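Local structure of adenosine 5'-monophosphoramidase HNT1 (Candida albicans, 6IQ1) at residues D[41-46]-D[106-111]; D[6-11]-D[100-105]. The protein probably hydrolyses adenosine 5'-monophosphoramidates to AMP and an amine, working as a homodimer of the histidine triad (HINT) family. All blocks are in the same frame, centred on the assembly; numbering follows the deposited sequence.

Interaction 1 of 2, residues D[41-46]-D[106-111]; sequences HVLIIP and HFHLIP
I44 meets L109 and F107 at the apolar centre of strands 42-46 and 107-112, neighbours in the antiparallel sheet of the HIT fold, on the face that packs against helix 58-74. The CD1 methyl of I44 lies 3.9 Å from CB of L109, the two side chains crossing at a slant. On the other face, beside the probable AMP site, L43 runs alongside H108, its CD2 within 3.4 Å of H108 ND1. I45 CG2 packs at 3.5 Å on CB of H106, the probable AMP-histidine intermediate. Within the sheet, paired backbone hydrogen bonds join V42 with L109 and I44 with F107.

The polar edge belongs to two histidines. With CG of H41 anti to its backbone N (chi1 -174°), the end of the ring comes over to the 106-111 segment, where NE2 meets H108 ND1 at 2.8 Å. The imidazoles meet rim to rim, planes at 52°, and CG1 of I110 covers one face of the H41 ring. H41 is thus held through both ring nitrogens, ND1 to I37 N and NE2 to H108 ND1, which, with W123 of the second subunit against both rings, would fix how they are turned.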
ATOM      1  N   HIS D  41       8.989 -11.763   2.171  1.00 29.72           N
ATOM      2  CA  HIS D  41       8.931 -10.325   1.934  1.00 32.69           C
ATOM      3  C   HIS D  41       9.271 -10.026   0.470  1.00 32.92           C
ATOM      4  O   HIS D  41      10.407 -10.241   0.032  1.00 32.94           O
ATOM      5  CB  HIS D  41       9.899  -9.641   2.905  1.00 32.21           C
ATOM      6  CG  HIS D  41       9.856  -8.145   2.903  1.00 29.93           C
ATOM      7  ND1 HIS D  41      10.514  -7.392   3.855  1.00 32.70           N
ATOM      8  CD2 HIS D  41       9.269  -7.259   2.069  1.00 29.82           C
ATOM      9  CE1 HIS D  41      10.333  -6.109   3.610  1.00 28.15           C
ATOM     10  NE2 HIS D  41       9.577  -6.001   2.531  1.00 30.54           N
ATOM     11  N   VAL D  42       8.295  -9.551  -0.298  1.00 31.85           N
ATOM     12  CA  VAL D  42       8.466  -9.300  -1.722  1.00 31.29           C
ATOM     13  C   VAL D  42       8.412  -7.802  -1.951  1.00 30.33           C
ATOM     14  O   VAL D  42       7.723  -7.082  -1.224  1.00 32.42           O
ATOM     15  CB  VAL D  42       7.385 -10.030  -2.547  1.00 30.70           C
ATOM     16  CG1 VAL D  42       7.480  -9.683  -4.044  1.00 27.56           C
ATOM     17  CG2 VAL D  42       7.497 -11.528  -2.327  1.00 31.07           C
ATOM     18  N   LEU D  43       9.181  -7.326  -2.934  1.00 31.31           N
ATOM     19  CA  LEU D  43       9.089  -5.956  -3.420  1.00 30.31           C
ATOM     20  C   LEU D  43       8.436  -5.967  -4.790  1.00 30.12           C
ATOM     21  O   LEU D  43       8.637  -6.897  -5.569  1.00 27.92           O
ATOM     22  CB  LEU D  43      10.457  -5.280  -3.531  1.00 29.56           C
ATOM     23  CG  LEU D  43      11.294  -5.265  -2.262  1.00 35.61           C
ATOM     24  CD1 LEU D  43      12.701  -4.854  -2.599  1.00 31.93           C
ATOM     25  CD2 LEU D  43      10.677  -4.344  -1.204  1.00 31.22           C
ATOM     26  N   ILE D  44       7.653  -4.926  -5.071  1.00 27.69           N
ATOM     27  CA  ILE D  44       6.926  -4.796  -6.328  1.00 28.51           C
ATOM     28  C   ILE D  44       7.116  -3.370  -6.811  1.00 26.88           C
ATOM     29  O   ILE D  44       6.739  -2.423  -6.110  1.00 29.44           O
ATOM     30  CB  ILE D  44       5.426  -5.104  -6.181  1.00 28.53           C
ATOM     31  CG1 ILE D  44       5.199  -6.487  -5.564  1.00 24.89           C
ATOM     32  CG2 ILE D  44       4.734  -4.960  -7.522  1.00 29.76           C
ATOM     33  CD1 ILE D  44       4.996  -6.461  -4.058  1.00 27.31           C
ATOM     34  N   ILE D  45       7.712  -3.206  -7.988  1.00 28.40           N
ATOM     35  CA  ILE D  45       8.095  -1.872  -8.448  1.00 27.91           C
ATOM     36  C   ILE D  45       7.595  -1.603  -9.866  1.00 30.11           C
ATOM     37  O   ILE D  45       7.584  -2.500 -10.727  1.00 29.40           O
ATOM     38  CB  ILE D  45       9.621  -1.675  -8.353  1.00 32.27           C
ATOM     39  CG1 ILE D  45      10.357  -2.477  -9.427  1.00 27.03           C
ATOM     40  CG2 ILE D  45      10.142  -2.052  -6.946  1.00 28.28           C
ATOM     41  CD1 ILE D  45      11.866  -2.348  -9.318  1.00 32.04           C
ATOM     42  N   PRO D  46       7.152  -0.385 -10.147  1.00 29.90           N
ATOM     43  CA  PRO D  46       6.963   0.013 -11.540  1.00 30.58           C
ATOM     44  C   PRO D  46       8.316   0.118 -12.231  1.00 32.10           C
ATOM     45  O   PRO D  46       9.333   0.414 -11.602  1.00 32.73           O
ATOM     46  CB  PRO D  46       6.281   1.381 -11.427  1.00 32.80           C
ATOM     47  CG  PRO D  46       6.780   1.930 -10.128  1.00 35.01           C
ATOM     48  CD  PRO D  46       6.944   0.733  -9.206  1.00 32.30           C
ATOM     49  N   HIS D 106       8.522   1.578  -4.500  1.00 24.94           N
ATOM     50  CA  HIS D 106       8.454   0.136  -4.317  1.00 28.31           C
ATOM     51  C   HIS D 106       7.380  -0.184  -3.293  1.00 30.22           C
ATOM     52  O   HIS D 106       7.283   0.479  -2.255  1.00 28.66           O
ATOM     53  CB  HIS D 106       9.797  -0.483  -3.879  1.00 28.02           C
ATOM     54  CG  HIS D 106      10.443   0.188  -2.703  1.00 27.76           C
ATOM     55  ND1 HIS D 106      10.887   1.493  -2.736  1.00 30.33           N
ATOM     56  CD2 HIS D 106      10.763  -0.288  -1.474  1.00 25.99           C
ATOM     57  CE1 HIS D 106      11.426   1.800  -1.566  1.00 31.77           C
ATOM     58  NE2 HIS D 106      11.365   0.737  -0.785  1.00 27.88           N
ATOM     59  N   PHE D 107       6.584  -1.196  -3.596  1.00 28.29           N
ATOM     60  CA  PHE D 107       5.567  -1.699  -2.697  1.00 27.97           C
ATOM     61  C   PHE D 107       6.101  -2.922  -1.964  1.00 28.85           C
ATOM     62  O   PHE D 107       6.777  -3.764  -2.562  1.00 33.93           O
ATOM     63  CB  PHE D 107       4.304  -2.047  -3.500  1.00 28.93           C
ATOM     64  CG  PHE D 107       3.508  -0.842  -3.920  1.00 27.10           C
ATOM     65  CD1 PHE D 107       3.864  -0.119  -5.041  1.00 27.73           C
ATOM     66  CD2 PHE D 107       2.409  -0.420  -3.174  1.00 27.38           C
ATOM     67  CE1 PHE D 107       3.136   1.002  -5.421  1.00 30.09           C
ATOM     68  CE2 PHE D 107       1.675   0.688  -3.546  1.00 23.97           C
ATOM     69  CZ  PHE D 107       2.040   1.407  -4.661  1.00 25.80           C
ATOM     70  N   HIS D 108       5.806  -3.019  -0.674  1.00 27.56           N
ATOM     71  CA  HIS D 108       6.155  -4.200   0.111  1.00 27.11           C
ATOM     72  C   HIS D 108       4.924  -5.088   0.270  1.00 29.09           C
ATOM     73  O   HIS D 108       3.859  -4.620   0.701  1.00 28.11           O
ATOM     74  CB  HIS D 108       6.679  -3.831   1.507  1.00 30.23           C
ATOM     75  CG  HIS D 108       7.854  -2.903   1.513  1.00 29.38           C
ATOM     76  ND1 HIS D 108       9.154  -3.348   1.621  1.00 28.29           N
ATOM     77  CD2 HIS D 108       7.920  -1.552   1.443  1.00 27.98           C
ATOM     78  CE1 HIS D 108       9.972  -2.309   1.606  1.00 30.14           C
ATOM     79  NE2 HIS D 108       9.248  -1.208   1.493  1.00 30.29           N
ATOM     80  N   LEU D 109       5.071  -6.366  -0.060  1.00 29.20           N
ATOM     81  CA  LEU D 109       4.091  -7.393   0.291  1.00 28.27           C
ATOM     82  C   LEU D 109       4.695  -8.185   1.444  1.00 32.43           C
ATOM     83  O   LEU D 109       5.651  -8.942   1.243  1.00 36.12           O
ATOM     84  CB  LEU D 109       3.766  -8.301  -0.894  1.00 26.85           C
ATOM     85  CG  LEU D 109       2.944  -9.530  -0.487  1.00 30.70           C
ATOM     86  CD1 LEU D 109       1.629  -9.119   0.176  1.00 30.06           C
ATOM     87  CD2 LEU D 109       2.666 -10.444  -1.653  1.00 27.04           C
ATOM     88  N   ILE D 110       4.171  -7.985   2.653  1.00 31.09           N
ATOM     89  CA  ILE D 110       4.824  -8.524   3.843  1.00 30.21           C
ATOM     90  C   ILE D 110       3.907  -9.498   4.563  1.00 32.16           C
ATOM     91  O   ILE D 110       2.908  -9.074   5.159  1.00 30.59           O
ATOM     92  CB  ILE D 110       5.239  -7.417   4.815  1.00 29.09           C
ATOM     93  CG1 ILE D 110       5.892  -6.250   4.086  1.00 30.05           C
ATOM     94  CG2 ILE D 110       6.155  -7.995   5.872  1.00 31.36           C
ATOM     95  CD1 ILE D 110       6.030  -5.012   4.976  1.00 30.08           C
ATOM     96  N   PRO D 111       4.209 -10.794   4.540  1.00 31.23           N
ATOM     97  CA  PRO D 111       3.409 -11.754   5.312  1.00 34.68           C
ATOM     98  C   PRO D 111       3.466 -11.470   6.808  1.00 33.44           C
ATOM     99  O   PRO D 111       4.487 -11.024   7.335  1.00 32.91           O
ATOM    100  CB  PRO D 111       4.050 -13.097   4.956  1.00 34.74           C
ATOM    101  CG  PRO D 111       4.564 -12.861   3.523  1.00 31.23           C
ATOM    102  CD  PRO D 111       5.106 -11.463   3.581  1.00 28.62           C
TER

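Interaction 2 of 2, residues D[6-11]-D[100-105]; sequences SCIFCK and QVVDHV. With ZN (zinc ion), chain H.
C7 and C10, the cysteines of a CxxC pair, meet H104 at a zinc ion; H49 completes the Cys2His2 site, which joins the start of helix 8-14 to the loop that carries the first histidine of the triad. F9, between the two cysteines in sequence, supplies the apolar side of this contact. Its CB stands over one face of the H104 imidazole, 4.2 Å from the ring centroid, in a CH-pi contact. From there CG and the ring extend beneath V102, whose CG1 methyl lies over one face of the phenyl ring, offset toward its rim, 3.9 Å from the centroid and only 16° off the normal. CD2 of F9 has a second neighbour, for the H104 carbonyl O lies at the ring edge, close to its plane, 3.7 Å away. CE2 also faces V102 CG1, as does CZ more distantly, and past this rim the phenyl group meets the H106 ring edge-to-face. The same V102 methyl touches CG2 of I8, the two side chains crossing at about a right angle.

In H104 a chi1 of -177° extends the side chain away from its own N, presenting ND1 to the zinc at 2.2 Å. At the far side of the ring NE2 bonds to the P46 carbonyl O, which, with the metal bond, would hold the ring's rotation and probably makes ND1 a stronger ligand. C10 SG lies in the imidazole plane at its edge, whereas C7 SG approaches obliquely. Two bonds grip the C7 sulfur: besides binding zinc it caps the helix from the N-cap position, C10 N pointing at C7 SG over 3.3 Å with an N-H...S angle of 170°.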
ATOM      1  N   SER D   6      21.801   5.722 -11.609  1.00 62.67           N
ATOM      2  CA  SER D   6      22.416   5.519 -10.300  1.00 61.55           C
ATOM      3  C   SER D   6      21.444   4.878  -9.316  1.00 60.59           C
ATOM      4  O   SER D   6      21.640   4.970  -8.099  1.00 61.18           O
ATOM      5  CB  SER D   6      22.938   6.848  -9.739  1.00 55.78           C
ATOM      6  OG  SER D   6      21.883   7.783  -9.552  1.00 62.41           O
ATOM      7  N   CYS D   7      20.390   4.250  -9.825  1.00 53.22           N
ATOM      8  CA  CYS D   7      19.300   3.735  -9.015  1.00 42.56           C
ATOM      9  C   CYS D   7      19.397   2.223  -8.984  1.00 36.27           C
ATOM     10  O   CYS D   7      19.335   1.572 -10.033  1.00 39.13           O
ATOM     11  CB  CYS D   7      17.946   4.176  -9.570  1.00 42.04           C
ATOM     12  SG  CYS D   7      16.534   3.287  -8.855  1.00 36.00           S
ATOM     13  N   ILE D   8      19.535   1.674  -7.779  1.00 37.12           N
ATOM     14  CA  ILE D   8      19.686   0.231  -7.614  1.00 38.48           C
ATOM     15  C   ILE D   8      18.488  -0.508  -8.199  1.00 35.42           C
ATOM     16  O   ILE D   8      18.640  -1.591  -8.773  1.00 34.52           O
ATOM     17  CB  ILE D   8      19.923  -0.114  -6.120  1.00 42.14           C
ATOM     18  CG1 ILE D   8      20.427  -1.539  -5.952  1.00 44.27           C
ATOM     19  CG2 ILE D   8      18.664   0.027  -5.272  1.00 38.68           C
ATOM     20  CD1 ILE D   8      21.914  -1.615  -5.828  1.00 52.65           C
ATOM     21  N   PHE D   9      17.285   0.079  -8.106  1.00 34.65           N
ATOM     22  CA  PHE D   9      16.095  -0.611  -8.589  1.00 36.43           C
ATOM     23  C   PHE D   9      16.018  -0.576 -10.115  1.00 34.35           C
ATOM     24  O   PHE D   9      15.627  -1.569 -10.739  1.00 34.83           O
ATOM     25  CB  PHE D   9      14.842  -0.017  -7.938  1.00 33.41           C
ATOM     26  CG  PHE D   9      14.616  -0.495  -6.524  1.00 33.20           C
ATOM     27  CD1 PHE D   9      15.480  -1.418  -5.944  1.00 32.73           C
ATOM     28  CD2 PHE D   9      13.550  -0.010  -5.765  1.00 38.41           C
ATOM     29  CE1 PHE D   9      15.284  -1.857  -4.641  1.00 32.70           C
ATOM     30  CE2 PHE D   9      13.337  -0.438  -4.450  1.00 33.95           C
ATOM     31  CZ  PHE D   9      14.207  -1.363  -3.890  1.00 36.37           C
ATOM     32  N   CYS D  10      16.389   0.550 -10.734  1.00 33.70           N
ATOM     33  CA  CYS D  10      16.571   0.574 -12.187  1.00 34.22           C
ATOM     34  C   CYS D  10      17.624  -0.440 -12.642  1.00 38.10           C
ATOM     35  O   CYS D  10      17.401  -1.191 -13.598  1.00 39.04           O
ATOM     36  CB  CYS D  10      16.947   1.980 -12.644  1.00 31.31           C
ATOM     37  SG  CYS D  10      15.555   3.118 -12.722  1.00 33.59           S
ATOM     38  N   LYS D  11      18.786  -0.477 -11.973  1.00 36.31           N
ATOM     39  CA  LYS D  11      19.808  -1.452 -12.346  1.00 37.66           C
ATOM     40  C   LYS D  11      19.290  -2.879 -12.179  1.00 38.82           C
ATOM     41  O   LYS D  11      19.591  -3.754 -13.001  1.00 41.09           O
ATOM     42  CB  LYS D  11      21.074  -1.260 -11.508  1.00 42.32           C
ATOM     43  CG  LYS D  11      21.959  -0.072 -11.868  1.00 43.86           C
ATOM     44  CD  LYS D  11      22.859   0.278 -10.664  1.00 40.96           C
ATOM     45  CE  LYS D  11      23.809   1.437 -10.942  1.00 50.42           C
ATOM     46  NZ  LYS D  11      24.114   2.183  -9.679  1.00 60.46           N
ATOM     47  N   GLN D 100      11.264   5.633   3.826  1.00 30.59           N
ATOM     48  CA  GLN D 100      11.719   5.313   2.470  1.00 33.47           C
ATOM     49  C   GLN D 100      13.214   5.589   2.309  1.00 36.54           C
ATOM     50  O   GLN D 100      13.668   6.723   2.519  1.00 33.86           O
ATOM     51  CB  GLN D 100      10.944   6.117   1.428  1.00 33.10           C
ATOM     52  CG  GLN D 100      11.365   5.787  -0.000  1.00 31.03           C
ATOM     53  CD  GLN D 100      10.760   6.742  -0.991  1.00 32.65           C
ATOM     54  OE1 GLN D 100      10.321   7.829  -0.624  1.00 34.27           O
ATOM     55  NE2 GLN D 100      10.729   6.348  -2.252  1.00 32.53           N
ATOM     56  N   VAL D 101      13.961   4.573   1.880  1.00 36.99           N
ATOM     57  CA  VAL D 101      15.414   4.671   1.727  1.00 42.17           C
ATOM     58  C   VAL D 101      15.829   4.780   0.262  1.00 40.91           C
ATOM     59  O   VAL D 101      16.652   5.626  -0.087  1.00 43.15           O
ATOM     60  CB  VAL D 101      16.110   3.475   2.414  1.00 43.48           C
ATOM     61  CG1 VAL D 101      17.596   3.501   2.119  1.00 34.62           C
ATOM     62  CG2 VAL D 101      15.841   3.504   3.916  1.00 38.00           C
ATOM     63  N   VAL D 102      15.290   3.912  -0.603  1.00 35.89           N
ATOM     64  CA  VAL D 102      15.589   3.929  -2.035  1.00 36.59           C
ATOM     65  C   VAL D 102      14.533   4.768  -2.741  1.00 37.44           C
ATOM     66  O   VAL D 102      13.331   4.502  -2.613  1.00 37.87           O
ATOM     67  CB  VAL D 102      15.622   2.502  -2.612  1.00 40.97           C
ATOM     68  CG1 VAL D 102      15.776   2.525  -4.136  1.00 36.01           C
ATOM     69  CG2 VAL D 102      16.718   1.680  -1.970  1.00 34.34           C
ATOM     70  N   ASP D 103      14.978   5.764  -3.506  1.00 36.95           N
ATOM     71  CA  ASP D 103      14.095   6.733  -4.164  1.00 36.22           C
ATOM     72  C   ASP D 103      13.550   6.243  -5.512  1.00 37.00           C
ATOM     73  O   ASP D 103      13.532   6.985  -6.502  1.00 37.54           O
ATOM     74  CB  ASP D 103      14.834   8.057  -4.313  1.00 35.40           C
ATOM     75  CG  ASP D 103      15.238   8.648  -2.961  1.00 46.26           C
ATOM     76  OD1 ASP D 103      14.400   8.645  -2.020  1.00 46.51           O
ATOM     77  OD2 ASP D 103      16.402   9.092  -2.830  1.00 46.82           O
ATOM     78  N   HIS D 104      13.099   4.988  -5.554  1.00 36.81           N
ATOM     79  CA  HIS D 104      12.289   4.424  -6.632  1.00 35.17           C
ATOM     80  C   HIS D 104      11.089   3.741  -5.980  1.00 33.74           C
ATOM     81  O   HIS D 104      11.263   2.866  -5.124  1.00 32.66           O
ATOM     82  CB  HIS D 104      13.114   3.434  -7.457  1.00 31.59           C
ATOM     83  CG  HIS D 104      12.396   2.857  -8.641  1.00 36.84           C
ATOM     84  ND1 HIS D 104      12.910   2.911  -9.921  1.00 37.08           N
ATOM     85  CD2 HIS D 104      11.234   2.167  -8.739  1.00 38.23           C
ATOM     86  CE1 HIS D 104      12.088   2.301 -10.758  1.00 34.89           C
ATOM     87  NE2 HIS D 104      11.064   1.837 -10.066  1.00 34.65           N
ATOM     88  N   VAL D 105       9.881   4.160  -6.363  1.00 31.75           N
ATOM     89  CA  VAL D 105       8.655   3.634  -5.773  1.00 29.73           C
ATOM     90  C   VAL D 105       8.719   2.118  -5.698  1.00 28.34           C
ATOM     91  O   VAL D 105       8.949   1.440  -6.703  1.00 32.18           O
ATOM     92  CB  VAL D 105       7.432   4.100  -6.588  1.00 31.66           C
ATOM     93  CG1 VAL D 105       6.136   3.359  -6.159  1.00 27.32           C
ATOM     94  CG2 VAL D 105       7.269   5.592  -6.447  1.00 27.18           C
TER
HETATM   95 ZN    ZN H 201      14.928   3.739 -10.414  1.00 46.06          ZN

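Overall arrangement
The segments of the two interactions alternate along the chain, and their centres lie 13 Å apart. H104 ties them together: its NE2 is 2.7 Å from P46 O, so the zinc site of interaction 2 is joined to the end of strand 42-46 in interaction 1. Close by, H106 CG and F9 CE2 approach to 3.4 Å, bringing the helix start that carries the cysteines against the presumed nucleophile. H106 is the probable site of the AMP-histidine intermediate, and its ND1 bonds to H104 O. One continuous run, 100-111, thus supplies probable AMP-binding residues, a zinc ligand and the three triad histidines, H104, H106 and H108.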